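Local structure of glutaredoxin 2 (Salmonella enterica subsp. enterica serovar Typhimurium, 3IR4) at residues Asp175-Thr186 against Val197-Ala205. The protein binds glutathione and, as a glutaredoxin with a thioredoxin-like N-terminal domain and a GST-like helical C-terminal domain, probably catalyses glutathione-dependent thiol-disulfide exchange. Numbering follows the deposited sequence.
Sequences DIHLFPLLRNLT and VADYRDNMA. With SO4 (sulfate ion), chain F.
D175 OD1 accepts two hydrogen bonds: the hydroxyl of Y200 donates to it across the helix pair, with OH 2.6 Å from OD1, and the backbone N of V167 supplies the second. Y200 approaches on the anti lone pair, its ring only 23° from the carboxylate plane. With OD2 held by the N of S172, the carboxylate is fixed at both oxygens, which probably offsets the cost of burying it. A tyrosine suits the other end of this bond, being long and apolar along its flanks. With CG anti to the backbone N (chi1 174°), its ring drops as a knob among D175, L178, F179 and L182. CD1 of L182 lies 3.7 Å from CD1 of Y200. CD2 of L178 packs 3.8 Å from CE1 of Y200, and CG of selenomethionine M204 covers the centre of one face of the tyrosine ring. F179 reaches back to the other helix: its CD1 meets CB of M204 at 3.6 Å, and the carbonyl O of R201 lies at its ring edge. The small side chain of A205 is consistent with this ring lying close to the backbone. Farther along, the methyl CG2 of T186 rests 3.5 Å from CD of R201, whose NE and NH2 both bond D202 OD1, side-on, in a salt bridge within the helix. The axes of segments 175-185 and 197-205 cross at -100°, with a closest approach of 9.9 Å, within the GST-like C-terminal domain. L178 and L182 also pack on helix 143-160, L181 on helix 87-97, while F179 and R183 touch helix 13-25 of the thioredoxin-like domain.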
ATOM      1  N   ASP A 175       3.119  -6.359   9.530  1.00  3.30           N
ATOM      2  CA  ASP A 175       3.842  -6.284   8.258  1.00  4.01           C
ATOM      3  C   ASP A 175       2.918  -5.868   7.120  1.00  3.48           C
ATOM      4  O   ASP A 175       3.284  -5.099   6.230  1.00  4.24           O
ATOM      5  CB  ASP A 175       4.505  -7.616   7.924  1.00  3.86           C
ATOM      6  CG  ASP A 175       5.558  -7.979   8.924  1.00  3.22           C
ATOM      7  OD1 ASP A 175       6.604  -7.297   8.910  1.00  4.47           O
ATOM      8  OD2 ASP A 175       5.347  -8.895   9.741  1.00  4.68           O
ATOM      9  N   ILE A 176       1.706  -6.427   7.143  1.00  3.87           N
ATOM     10  CA  ILE A 176       0.703  -6.127   6.141  1.00  3.83           C
ATOM     11  C   ILE A 176       0.368  -4.630   6.177  1.00  4.06           C
ATOM     12  O   ILE A 176       0.214  -3.992   5.145  1.00  4.68           O
ATOM     13  CB  ILE A 176      -0.558  -6.985   6.333  1.00  4.79           C
ATOM     14  CG1 ILE A 176      -0.221  -8.491   6.253  1.00  5.28           C
ATOM     15  CG2 ILE A 176      -1.609  -6.580   5.328  1.00  6.23           C
ATOM     16  CD1 ILE A 176       0.301  -8.983   4.906  1.00  7.90           C
ATOM     17  N   HIS A 177       0.257  -4.049   7.361  1.00  4.48           N
ATOM     18  CA  HIS A 177      -0.052  -2.619   7.471  1.00  4.77           C
ATOM     19  C   HIS A 177       1.163  -1.723   7.250  1.00  4.32           C
ATOM     20  O   HIS A 177       1.017  -0.603   6.747  1.00  5.61           O
ATOM     21  CB  HIS A 177      -0.720  -2.310   8.811  1.00  4.90           C
ATOM     22  CG  HIS A 177      -2.060  -2.920   8.955  1.00  5.77           C
ATOM     23  ND1 HIS A 177      -3.095  -2.663   8.087  1.00  6.68           N
ATOM     24  CD2 HIS A 177      -2.517  -3.829   9.844  1.00  7.09           C
ATOM     25  CE1 HIS A 177      -4.149  -3.362   8.468  1.00  8.39           C
ATOM     26  NE2 HIS A 177      -3.822  -4.078   9.529  1.00  6.67           N
ATOM     27  N   LEU A 178       2.352  -2.160   7.635  1.00  4.31           N
ATOM     28  CA  LEU A 178       3.525  -1.305   7.544  1.00  3.88           C
ATOM     29  C   LEU A 178       4.131  -1.204   6.139  1.00  4.03           C
ATOM     30  O   LEU A 178       4.466  -0.114   5.665  1.00  4.36           O
ATOM     31  CB  LEU A 178       4.609  -1.798   8.532  1.00  4.87           C
ATOM     32  CG  LEU A 178       5.931  -1.069   8.503  1.00  4.77           C
ATOM     33  CD1 LEU A 178       5.748   0.449   8.838  1.00  5.99           C
ATOM     34  CD2 LEU A 178       6.918  -1.734   9.445  1.00  7.13           C
ATOM     35  N   PHE A 179       4.333  -2.336   5.478  1.00  3.72           N
ATOM     36  CA  PHE A 179       4.981  -2.323   4.189  1.00  4.13           C
ATOM     37  C   PHE A 179       4.335  -1.360   3.163  1.00  3.46           C
ATOM     38  O   PHE A 179       5.062  -0.625   2.513  1.00  4.09           O
ATOM     39  CB  PHE A 179       5.175  -3.718   3.599  1.00  3.89           C
ATOM     40  CG  PHE A 179       5.757  -3.680   2.217  1.00  3.84           C
ATOM     41  CD1 PHE A 179       7.079  -3.283   2.018  1.00  5.22           C
ATOM     42  CD2 PHE A 179       4.968  -3.937   1.122  1.00  4.50           C
ATOM     43  CE1 PHE A 179       7.616  -3.213   0.771  1.00  5.14           C
ATOM     44  CE2 PHE A 179       5.509  -3.863  -0.160  1.00  5.42           C
ATOM     45  CZ  PHE A 179       6.830  -3.483  -0.334  1.00  5.38           C
ATOM     46  N   PRO A 180       3.003  -1.340   3.036  1.00  3.76           N
ATOM     47  CA  PRO A 180       2.422  -0.443   2.025  1.00  4.13           C
ATOM     48  C   PRO A 180       2.788   1.020   2.250  1.00  4.08           C
ATOM     49  O   PRO A 180       2.990   1.768   1.274  1.00  4.34           O
ATOM     50  CB  PRO A 180       0.930  -0.689   2.157  1.00  4.94           C
ATOM     51  CG  PRO A 180       0.821  -2.097   2.706  1.00  5.44           C
ATOM     52  CD  PRO A 180       1.978  -2.209   3.648  1.00  4.10           C
ATOM     53  N   LEU A 181       2.808   1.448   3.507  1.00  3.62           N
ATOM     54  CA  LEU A 181       3.194   2.813   3.825  1.00  4.41           C
ATOM     55  C   LEU A 181       4.640   3.089   3.389  1.00  4.32           C
ATOM     56  O   LEU A 181       4.935   4.088   2.736  1.00  4.60           O
ATOM     57  CB  LEU A 181       3.004   3.052   5.327  1.00  4.56           C
ATOM     58  CG  LEU A 181       3.516   4.381   5.846  1.00  6.59           C
ATOM     59  CD1 LEU A 181       2.834   5.559   5.153  1.00  7.86           C
ATOM     60  CD2 LEU A 181       3.326   4.434   7.356  1.00  9.73           C
ATOM     61  N   LEU A 182       5.547   2.182   3.739  1.00  3.96           N
ATOM     62  CA  LEU A 182       6.939   2.355   3.369  1.00  3.86           C
ATOM     63  C   LEU A 182       7.110   2.322   1.851  1.00  4.02           C
ATOM     64  O   LEU A 182       7.879   3.102   1.294  1.00  4.43           O
ATOM     65  CB  LEU A 182       7.844   1.331   4.052  1.00  4.35           C
ATOM     66  CG  LEU A 182       7.793   1.281   5.579  1.00  5.16           C
ATOM     67  CD1 LEU A 182       8.741   0.217   6.093  1.00  6.03           C
ATOM     68  CD2 LEU A 182       8.117   2.645   6.193  1.00  6.27           C
ATOM     69  N   ARG A 183       6.450   1.371   1.197  0.50  4.11           N
ATOM     70  CA  ARG A 183       6.521   1.251  -0.256  0.50  4.56           C
ATOM     71  C   ARG A 183       6.124   2.567  -0.920  0.50  4.29           C
ATOM     72  O   ARG A 183       6.817   3.096  -1.787  0.50  4.68           O
ATOM     73  CB  ARG A 183       5.619   0.092  -0.691  0.50  4.96           C
ATOM     74  CG  ARG A 183       5.633  -0.282  -2.169  0.50  5.68           C
ATOM     75  CD  ARG A 183       4.547   0.348  -2.987  0.50  5.05           C
ATOM     76  NE  ARG A 183       4.615  -0.168  -4.358  0.50  7.34           N
ATOM     77  CZ  ARG A 183       3.651  -0.042  -5.266  0.50  9.17           C
ATOM     78  NH1 ARG A 183       2.537   0.627  -4.994  0.50 10.17           N
ATOM     79  NH2 ARG A 183       3.814  -0.587  -6.453  0.50 11.76           N
ATOM     80  N   ASN A 184       4.816   3.294  -0.403  0.60  3.47           N
ATOM     81  CA  ASN A 184       4.385   4.530  -1.004  0.60  4.11           C
ATOM     82  C   ASN A 184       5.325   5.694  -0.659  0.60  4.09           C
ATOM     83  O   ASN A 184       5.478   6.624  -1.445  0.60  4.18           O
ATOM     84  CB  ASN A 184       2.916   4.746  -0.699  0.60  4.78           C
ATOM     85  CG  ASN A 184       2.012   3.767  -1.483  0.60  4.36           C
ATOM     86  OD1 ASN A 184       2.441   3.155  -2.477  0.60  4.48           O
ATOM     87  ND2 ASN A 184       0.773   3.628  -1.042  0.60  4.67           N
ATOM     88  N   LEU A 185       6.000   5.620   0.493  1.00  3.47           N
ATOM     89  CA  LEU A 185       6.970   6.644   0.862  1.00  4.28           C
ATOM     90  C   LEU A 185       8.175   6.689  -0.067  1.00  4.05           C
ATOM     91  O   LEU A 185       8.836   7.719  -0.165  1.00  4.29           O
ATOM     92  CB  LEU A 185       7.395   6.530   2.313  1.00  4.87           C
ATOM     93  CG  LEU A 185       6.410   7.060   3.338  1.00  5.74           C
ATOM     94  CD1 LEU A 185       6.834   6.653   4.753  1.00  7.84           C
ATOM     95  CD2 LEU A 185       6.262   8.573   3.243  1.00  6.79           C
ATOM     96  N   THR A 186       8.457   5.615  -0.792  1.00  3.87           N
ATOM     97  CA  THR A 186       9.558   5.634  -1.747  1.00  4.17           C
ATOM     98  C   THR A 186       9.283   6.570  -2.933  1.00  3.91           C
ATOM     99  O   THR A 186      10.190   6.871  -3.700  1.00  4.84           O
ATOM    100  CB  THR A 186       9.999   4.248  -2.231  1.00  4.24           C
ATOM    101  OG1 THR A 186       8.962   3.623  -2.992  1.00  4.28           O
ATOM    102  CG2 THR A 186      10.432   3.370  -1.092  1.00  5.78           C
ATOM    103  N   VAL A 197      15.053   0.272   8.570  1.00  4.35           N
ATOM    104  CA  VAL A 197      13.862   0.570   7.815  1.00  4.63           C
ATOM    105  C   VAL A 197      14.108   0.278   6.345  1.00  4.14           C
ATOM    106  O   VAL A 197      13.296  -0.358   5.688  1.00  4.43           O
ATOM    107  CB  VAL A 197      13.381   2.013   8.022  1.00  4.36           C
ATOM    108  CG1 VAL A 197      12.085   2.226   7.233  1.00  5.61           C
ATOM    109  CG2 VAL A 197      13.205   2.351   9.509  1.00  5.86           C
ATOM    110  N   ALA A 198      15.238   0.759   5.831  1.00  4.63           N
ATOM    111  CA  ALA A 198      15.598   0.523   4.426  1.00  4.80           C
ATOM    112  C   ALA A 198      15.743  -0.953   4.115  1.00  4.43           C
ATOM    113  O   ALA A 198      15.290  -1.438   3.072  1.00  4.68           O
ATOM    114  CB  ALA A 198      16.886   1.244   4.050  1.00  6.05           C
ATOM    115  N   ASP A 199      16.379  -1.700   5.027  1.00  4.21           N
ATOM    116  CA  ASP A 199      16.550  -3.146   4.815  1.00  4.27           C
ATOM    117  C   ASP A 199      15.231  -3.900   4.791  1.00  3.96           C
ATOM    118  O   ASP A 199      15.048  -4.827   4.027  1.00  4.57           O
ATOM    119  CB  ASP A 199      17.431  -3.746   5.899  1.00  5.01           C
ATOM    120  CG  ASP A 199      18.876  -3.377   5.791  1.00  6.98           C
ATOM    121  OD1 ASP A 199      19.304  -2.817   4.767  1.00  9.25           O
ATOM    122  OD2 ASP A 199      19.622  -3.735   6.735  1.00  9.19           O
ATOM    123  N   TYR A 200      14.336  -3.504   5.681  1.00  3.61           N
ATOM    124  CA  TYR A 200      12.992  -4.116   5.746  1.00  4.20           C
ATOM    125  C   TYR A 200      12.231  -3.771   4.458  1.00  4.13           C
ATOM    126  O   TYR A 200      11.637  -4.642   3.815  1.00  4.43           O
ATOM    127  CB  TYR A 200      12.273  -3.586   6.997  1.00  4.16           C
ATOM    128  CG  TYR A 200      10.834  -4.012   7.103  1.00  4.24           C
ATOM    129  CD1 TYR A 200       9.808  -3.258   6.533  1.00  4.94           C
ATOM    130  CD2 TYR A 200      10.500  -5.197   7.724  1.00  4.33           C
ATOM    131  CE1 TYR A 200       8.508  -3.649   6.635  1.00  5.43           C
ATOM    132  CE2 TYR A 200       9.184  -5.596   7.822  1.00  4.03           C
ATOM    133  CZ  TYR A 200       8.195  -4.843   7.255  1.00  4.76           C
ATOM    134  OH  TYR A 200       6.873  -5.205   7.320  1.00  5.38           O
ATOM    135  N   ARG A 201      12.209  -2.502   4.092  1.00  4.14           N
ATOM    136  CA  ARG A 201      11.558  -2.055   2.875  1.00  4.60           C
ATOM    137  C   ARG A 201      12.057  -2.838   1.669  1.00  4.24           C
ATOM    138  O   ARG A 201      11.275  -3.340   0.872  1.00  4.72           O
ATOM    139  CB  ARG A 201      11.886  -0.583   2.696  1.00  5.52           C
ATOM    140  CG  ARG A 201      11.461   0.082   1.388  1.00  7.03           C
ATOM    141  CD  ARG A 201      12.251   1.347   1.146  1.00  7.75           C
ATOM    142  NE  ARG A 201      13.633   1.043   0.826  1.00  7.54           N
ATOM    143  CZ  ARG A 201      14.648   1.885   1.002  1.00  7.48           C
ATOM    144  NH1 ARG A 201      14.440   3.099   1.477  1.00  9.47           N
ATOM    145  NH2 ARG A 201      15.873   1.515   0.688  1.00  8.92           N
ATOM    146  N   ASP A 202      13.370  -2.947   1.534  1.00  4.07           N
ATOM    147  CA  ASP A 202      13.957  -3.602   0.381  1.00  5.00           C
ATOM    148  C   ASP A 202      13.666  -5.076   0.355  1.00  4.46           C
ATOM    149  O   ASP A 202      13.307  -5.644  -0.686  1.00  4.93           O
ATOM    150  CB  ASP A 202      15.466  -3.361   0.349  1.00  5.49           C
ATOM    151  CG  ASP A 202      15.850  -1.932   0.019  1.00  6.14           C
ATOM    152  OD1 ASP A 202      15.000  -1.148  -0.436  1.00  7.58           O
ATOM    153  OD2 ASP A 202      17.027  -1.591   0.259  1.00  8.55           O
ATOM    154  N   ASN A 203      13.808  -5.733   1.493  1.00  4.52           N
ATOM    155  CA  ASN A 203      13.557  -7.155   1.541  1.00  4.29           C
ATOM    156  C   ASN A 203      12.092  -7.482   1.312  1.00  4.32           C
ATOM    157  O   ASN A 203      11.747  -8.390   0.568  1.00  4.63           O
ATOM    158  CB  ASN A 203      13.998  -7.762   2.866  1.00  4.54           C
ATOM    159  CG  ASN A 203      13.538  -9.188   2.961  1.00  6.31           C
ATOM    160  OD1 ASN A 203      14.086 -10.053   2.280  1.00  6.66           O
ATOM    161  ND2 ASN A 203      12.449  -9.420   3.692  1.00  6.37           N
HETATM  162  N   MSE A 204      11.215  -6.727   1.962  1.00  3.81           N
HETATM  163  CA  MSE A 204       9.801  -6.997   1.814  1.00  3.96           C
HETATM  164  C   MSE A 204       9.330  -6.748   0.376  1.00  3.77           C
HETATM  165  O   MSE A 204       8.481  -7.494  -0.106  1.00  4.68           O
HETATM  166  CB  MSE A 204       8.983  -6.188   2.801  1.00  4.36           C
HETATM  167  CG  MSE A 204       9.185  -6.612   4.225  1.00  6.07           C
HETATM  168 SE   MSE A 204       8.789  -8.434   4.666  1.00 10.34          SE
HETATM  169  CE  MSE A 204       7.137  -8.490   3.974  1.00  6.92           C
ATOM    170  N   ALA A 205       9.863  -5.746  -0.317  1.00  4.41           N
ATOM    171  CA  ALA A 205       9.502  -5.546  -1.713  1.00  4.85           C
ATOM    172  C   ALA A 205       9.890  -6.798  -2.527  1.00  4.79           C
ATOM    173  O   ALA A 205       9.107  -7.280  -3.357  1.00  5.44           O
ATOM    174  CB  ALA A 205      10.157  -4.322  -2.253  1.00  5.59           C
TER
HETATM  175  S   SO4 F 220      -6.476  -5.123  11.983  0.60 10.50           S
HETATM  176  O1  SO4 F 220      -6.508  -6.225  12.974  0.60 10.97           O
HETATM  177  O2  SO4 F 220      -5.625  -4.076  12.584  0.60  9.90           O
HETATM  178  O3  SO4 F 220      -5.884  -5.665  10.759  0.60 11.55           O
HETATM  179  O4  SO4 F 220      -7.833  -4.621  11.822  0.60 14.13           O